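Local atomic coordinates of deferrochelatase (PDB entry 5DE0), a protein that binds heme b and probably acts as a peroxidase of the dye-decolorizing (DyP) type, reducing hydrogen peroxide while oxidizing other substrates. Residues I231-L236 against F249-H254. Residues are numbered along the deposited sequence; the frame is centred on the assembly and turned at random.
Sequences IVRHSL and FIAYCH. With HEM (protoporphyrin IX containing Fe), chain F.
Arg233 lays its aliphatic chain obliquely across the Phe249 side chain, with Arg233 CD 3.7 Å from Phe249 CE1. Both side chains face the heme. With CG anti to the backbone N (chi1 -178°), the Phe249 ring reaches the heme and lays one face over a pyrrole, HEM C3B lying 3.4 Å above the ring plane. The Arg233 chain bends at chi3, which helps bring the guanidinium over another part of the macrocycle. Arg233 NH1 and NH2 both donate to one heme propionate oxygen, each 3.0 Å from HEM O1D. NH1 also forms a salt bridge with Asp147. Ile231 CD1 fills in beside them, 3.8 Å from Ala251 CB and at the edge of the Phe249 ring.

The backbones form an antiparallel hairpin. Val232 and Tyr252 are a hydrogen-bonded pair: Tyr252 N donates to Val232 O at 2.7 Å and Val232 N to Tyr252 O at 2.9 Å, both nearly straight (169°). Arg233 and Ala251 are a non-hydrogen-bonded pair. His234 N donates to Ile250 O. Next to it the Ser235 hydroxyl stands in for a backbone acceptor: Ile250 N donates to Ser235 OG at 3.1 Å.

The opposite face of the sheet carries Val232, which packs on helix 155-161, and Tyr252. The rings of His234 and Tyr252 meet obliquely. His234 NE2 is hydrogen-bonded to Ile11 O, and Tyr252 OH to His101 ND1.

Strand 232-239 is outermost in the C-terminal ferredoxin-like sheet within the chain, and its hairpin with 247-253 walls one side of the heme pocket. Arg233's polar bonds fix its guanidinium's rotation over the heme.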
ATOM      1  N   ILE B 231     -27.843  -0.143  -0.804  1.00 25.49           N
ATOM      2  CA  ILE B 231     -26.742   0.785  -1.034  1.00 23.96           C
ATOM      3  C   ILE B 231     -25.749   0.173  -2.015  1.00 24.41           C
ATOM      4  O   ILE B 231     -25.726  -1.043  -2.208  1.00 23.29           O
ATOM      5  CB  ILE B 231     -26.005   1.145   0.273  1.00 22.75           C
ATOM      6  CG1 ILE B 231     -25.357  -0.100   0.881  1.00 22.36           C
ATOM      7  CG2 ILE B 231     -26.956   1.802   1.265  1.00 23.80           C
ATOM      8  CD1 ILE B 231     -24.611   0.174   2.169  1.00 22.33           C
ATOM      9  N   VAL B 232     -24.939   1.020  -2.639  1.00 22.68           N
ATOM     10  CA  VAL B 232     -23.887   0.556  -3.530  1.00 21.98           C
ATOM     11  C   VAL B 232     -22.533   0.711  -2.847  1.00 21.23           C
ATOM     12  O   VAL B 232     -22.039   1.825  -2.675  1.00 20.37           O
ATOM     13  CB  VAL B 232     -23.887   1.322  -4.866  1.00 22.89           C
ATOM     14  CG1 VAL B 232     -22.716   0.882  -5.733  1.00 23.10           C
ATOM     15  CG2 VAL B 232     -25.206   1.112  -5.596  1.00 25.16           C
ATOM     16  N   ARG B 233     -21.939  -0.412  -2.454  1.00 21.63           N
ATOM     17  CA  ARG B 233     -20.678  -0.396  -1.723  1.00 20.62           C
ATOM     18  C   ARG B 233     -19.470  -0.462  -2.652  1.00 20.27           C
ATOM     19  O   ARG B 233     -19.471  -1.198  -3.638  1.00 20.93           O
ATOM     20  CB  ARG B 233     -20.628  -1.558  -0.727  1.00 21.16           C
ATOM     21  CG  ARG B 233     -21.628  -1.449   0.413  1.00 21.66           C
ATOM     22  CD  ARG B 233     -21.751  -2.767   1.162  1.00 23.24           C
ATOM     23  NE  ARG B 233     -22.473  -3.769   0.384  1.00 23.15           N
ATOM     24  CZ  ARG B 233     -22.327  -5.081   0.533  1.00 23.54           C
ATOM     25  NH1 ARG B 233     -21.472  -5.557   1.429  1.00 23.38           N
ATOM     26  NH2 ARG B 233     -23.028  -5.918  -0.220  1.00 23.72           N
ATOM     27  N   HIS B 234     -18.441   0.312  -2.325  1.00 20.75           N
ATOM     28  CA  HIS B 234     -17.191   0.298  -3.080  1.00 19.45           C
ATOM     29  C   HIS B 234     -16.024  -0.030  -2.158  1.00 19.99           C
ATOM     30  O   HIS B 234     -14.875   0.310  -2.447  1.00 19.52           O
ATOM     31  CB  HIS B 234     -16.955   1.643  -3.772  1.00 19.53           C
ATOM     32  CG  HIS B 234     -17.545   1.729  -5.144  1.00 20.91           C
ATOM     33  ND1 HIS B 234     -16.935   1.176  -6.249  1.00 19.13           N
ATOM     34  CD2 HIS B 234     -18.687   2.301  -5.591  1.00 19.58           C
ATOM     35  CE1 HIS B 234     -17.677   1.403  -7.318  1.00 20.51           C
ATOM     36  NE2 HIS B 234     -18.746   2.084  -6.947  1.00 20.56           N
ATOM     37  N   SER B 235     -16.331  -0.688  -1.046  1.00 19.05           N
ATOM     38  CA  SER B 235     -15.336  -0.998  -0.028  1.00 19.10           C
ATOM     39  C   SER B 235     -14.251  -1.921  -0.554  1.00 19.61           C
ATOM     40  O   SER B 235     -14.441  -2.625  -1.546  1.00 19.06           O
ATOM     41  CB  SER B 235     -15.999  -1.636   1.192  1.00 19.13           C
ATOM     42  OG  SER B 235     -17.159  -0.922   1.575  1.00 19.41           O
ATOM     43  N   LEU B 236     -13.112  -1.914   0.129  1.00 20.42           N
ATOM     44  CA  LEU B 236     -11.974  -2.733  -0.256  1.00 20.10           C
ATOM     45  C   LEU B 236     -11.031  -2.889   0.932  1.00 20.64           C
ATOM     46  O   LEU B 236     -10.816  -1.937   1.682  1.00 20.11           O
ATOM     47  CB  LEU B 236     -11.243  -2.107  -1.444  1.00 22.40           C
ATOM     48  CG  LEU B 236     -10.797  -3.028  -2.579  1.00 21.74           C
ATOM     49  CD1 LEU B 236     -11.940  -3.913  -3.044  1.00 20.67           C
ATOM     50  CD2 LEU B 236     -10.257  -2.203  -3.739  1.00 20.65           C
ATOM     51  N   PHE B 249     -14.556   0.873   4.464  1.00 19.29           N
ATOM     52  CA  PHE B 249     -15.936   0.826   4.026  1.00 18.56           C
ATOM     53  C   PHE B 249     -16.341   2.151   3.389  1.00 18.07           C
ATOM     54  O   PHE B 249     -16.098   3.222   3.943  1.00 18.10           O
ATOM     55  CB  PHE B 249     -16.876   0.491   5.186  1.00 19.78           C
ATOM     56  CG  PHE B 249     -18.313   0.391   4.775  1.00 18.80           C
ATOM     57  CD1 PHE B 249     -18.829  -0.807   4.311  1.00 20.15           C
ATOM     58  CD2 PHE B 249     -19.144   1.501   4.828  1.00 21.49           C
ATOM     59  CE1 PHE B 249     -20.146  -0.903   3.919  1.00 22.11           C
ATOM     60  CE2 PHE B 249     -20.465   1.411   4.435  1.00 20.67           C
ATOM     61  CZ  PHE B 249     -20.965   0.208   3.980  1.00 21.68           C
ATOM     62  N   ILE B 250     -16.956   2.062   2.216  1.00 20.52           N
ATOM     63  CA  ILE B 250     -17.508   3.226   1.539  1.00 17.69           C
ATOM     64  C   ILE B 250     -18.738   2.797   0.751  1.00 19.45           C
ATOM     65  O   ILE B 250     -18.759   1.720   0.153  1.00 18.93           O
ATOM     66  CB  ILE B 250     -16.470   3.897   0.607  1.00 17.76           C
ATOM     67  CG1 ILE B 250     -17.087   5.089  -0.132  1.00 17.76           C
ATOM     68  CG2 ILE B 250     -15.897   2.893  -0.380  1.00 18.05           C
ATOM     69  CD1 ILE B 250     -16.110   5.832  -1.028  1.00 17.92           C
ATOM     70  N   ALA B 251     -19.775   3.627   0.773  1.00 17.43           N
ATOM     71  CA  ALA B 251     -21.019   3.295   0.094  1.00 20.16           C
ATOM     72  C   ALA B 251     -21.667   4.527  -0.525  1.00 20.07           C
ATOM     73  O   ALA B 251     -21.543   5.637  -0.006  1.00 20.07           O
ATOM     74  CB  ALA B 251     -21.986   2.620   1.060  1.00 19.68           C
ATOM     75  N   TYR B 252     -22.357   4.318  -1.640  1.00 20.19           N
ATOM     76  CA  TYR B 252     -23.107   5.379  -2.297  1.00 20.65           C
ATOM     77  C   TYR B 252     -24.591   5.038  -2.270  1.00 21.54           C
ATOM     78  O   TYR B 252     -24.963   3.867  -2.360  1.00 22.31           O
ATOM     79  CB  TYR B 252     -22.630   5.572  -3.739  1.00 20.62           C
ATOM     80  CG  TYR B 252     -21.223   6.115  -3.869  1.00 19.92           C
ATOM     81  CD1 TYR B 252     -20.118   5.285  -3.727  1.00 19.47           C
ATOM     82  CD2 TYR B 252     -21.001   7.458  -4.147  1.00 20.00           C
ATOM     83  CE1 TYR B 252     -18.832   5.780  -3.848  1.00 18.56           C
ATOM     84  CE2 TYR B 252     -19.719   7.959  -4.272  1.00 20.72           C
ATOM     85  CZ  TYR B 252     -18.639   7.117  -4.121  1.00 19.24           C
ATOM     86  OH  TYR B 252     -17.363   7.619  -4.246  1.00 19.00           O
ATOM     87  N   CYS B 253     -25.440   6.051  -2.131  1.00 22.03           N
ATOM     88  CA  CYS B 253     -26.882   5.827  -2.118  1.00 23.10           C
ATOM     89  C   CYS B 253     -27.660   7.077  -2.514  1.00 24.56           C
ATOM     90  O   CYS B 253     -27.219   8.200  -2.268  1.00 23.93           O
ATOM     91  CB  CYS B 253     -27.338   5.350  -0.740  1.00 23.02           C
ATOM     92  SG  CYS B 253     -29.058   4.818  -0.688  1.00 25.26           S
ATOM     93  N   HIS B 254     -28.824   6.871  -3.123  1.00 24.78           N
ATOM     94  CA  HIS B 254     -29.663   7.973  -3.585  1.00 25.54           C
ATOM     95  C   HIS B 254     -30.253   8.751  -2.414  1.00 25.10           C
ATOM     96  O   HIS B 254     -30.717   9.879  -2.574  1.00 25.63           O
ATOM     97  CB  HIS B 254     -30.786   7.452  -4.486  1.00 26.61           C
ATOM     98  CG  HIS B 254     -31.834   6.670  -3.756  1.00 26.05           C
ATOM     99  ND1 HIS B 254     -31.732   5.313  -3.535  1.00 26.24           N
ATOM    100  CD2 HIS B 254     -33.007   7.052  -3.197  1.00 25.93           C
ATOM    101  CE1 HIS B 254     -32.794   4.895  -2.872  1.00 26.27           C
ATOM    102  NE2 HIS B 254     -33.585   5.932  -2.655  1.00 25.93           N
TER
HETATM  103  CHA HEM F 401     -23.255  -7.344   3.447  1.00 24.51           C
HETATM  104  CHB HEM F 401     -23.790  -2.681   4.669  1.00 23.66           C
HETATM  105  CHC HEM F 401     -19.709  -2.862   7.311  1.00 23.49           C
HETATM  106  CHD HEM F 401     -18.756  -7.210   5.383  1.00 24.63           C
HETATM  107  C1A HEM F 401     -23.760  -6.067   3.549  1.00 24.82           C
HETATM  108  C2A HEM F 401     -24.977  -5.574   2.934  1.00 25.10           C
HETATM  109  C3A HEM F 401     -25.121  -4.288   3.270  1.00 24.49           C
HETATM  110  C4A HEM F 401     -24.002  -3.920   4.111  1.00 23.72           C
HETATM  111  CMA HEM F 401     -26.269  -3.344   2.849  1.00 23.93           C
HETATM  112  CAA HEM F 401     -25.935  -6.401   2.048  1.00 24.63           C
HETATM  113  CBA HEM F 401     -27.162  -6.780   2.876  1.00 26.60           C
HETATM  114  CGA HEM F 401     -28.036  -7.723   2.096  1.00 26.68           C
HETATM  115  O1A HEM F 401     -27.708  -8.935   2.039  1.00 26.84           O
HETATM  116  O2A HEM F 401     -29.062  -7.258   1.537  1.00 27.26           O
HETATM  117  C1B HEM F 401     -22.786  -2.355   5.552  1.00 23.33           C
HETATM  118  C2B HEM F 401     -22.724  -1.144   6.340  1.00 23.47           C
HETATM  119  C3B HEM F 401     -21.608  -1.174   7.068  1.00 23.67           C
HETATM  120  C4B HEM F 401     -20.908  -2.420   6.779  1.00 22.62           C
HETATM  121  CMB HEM F 401     -23.763  -0.001   6.334  1.00 22.57           C
HETATM  122  CAB HEM F 401     -21.208  -0.036   8.034  1.00 21.91           C
HETATM  123  CBB HEM F 401     -20.065  -0.048   8.718  1.00 23.47           C
HETATM  124  C1C HEM F 401     -19.068  -4.044   6.998  1.00 23.69           C
HETATM  125  C2C HEM F 401     -17.770  -4.476   7.485  1.00 24.21           C
HETATM  126  C3C HEM F 401     -17.511  -5.682   6.943  1.00 24.32           C
HETATM  127  C4C HEM F 401     -18.640  -6.044   6.109  1.00 24.78           C
HETATM  128  CMC HEM F 401     -16.888  -3.646   8.447  1.00 22.87           C
HETATM  129  CAC HEM F 401     -16.286  -6.617   7.110  1.00 23.95           C
HETATM  130  CBC HEM F 401     -15.270  -6.402   7.951  1.00 25.54           C
HETATM  131  C1D HEM F 401     -19.900  -7.704   4.793  1.00 24.16           C
HETATM  132  C2D HEM F 401     -20.110  -9.080   4.402  1.00 24.82           C
HETATM  133  C3D HEM F 401     -21.517  -9.123   3.793  1.00 24.26           C
HETATM  134  C4D HEM F 401     -22.016  -7.768   3.879  1.00 24.13           C
HETATM  135  CMD HEM F 401     -19.129 -10.262   4.560  1.00 24.94           C
HETATM  136  CAD HEM F 401     -22.243 -10.357   3.220  1.00 24.58           C
HETATM  137  CBD HEM F 401     -21.897 -10.548   1.748  1.00 24.72           C
HETATM  138  CGD HEM F 401     -22.418  -9.387   0.942  1.00 25.80           C
HETATM  139  O1D HEM F 401     -21.619  -8.465   0.635  1.00 24.26           O
HETATM  140  O2D HEM F 401     -23.629  -9.381   0.601  1.00 25.58           O
HETATM  141  NA  HEM F 401     -23.192  -5.029   4.260  1.00 25.41           N
HETATM  142  NB  HEM F 401     -21.664  -3.110   5.845  1.00 24.74           N
HETATM  143  NC  HEM F 401     -19.567  -5.027   6.165  1.00 25.38           N
HETATM  144  ND  HEM F 401     -21.039  -6.972   4.470  1.00 25.53           N
HETATM  145 FE   HEM F 401     -21.398  -5.085   5.251  1.00 29.49          FE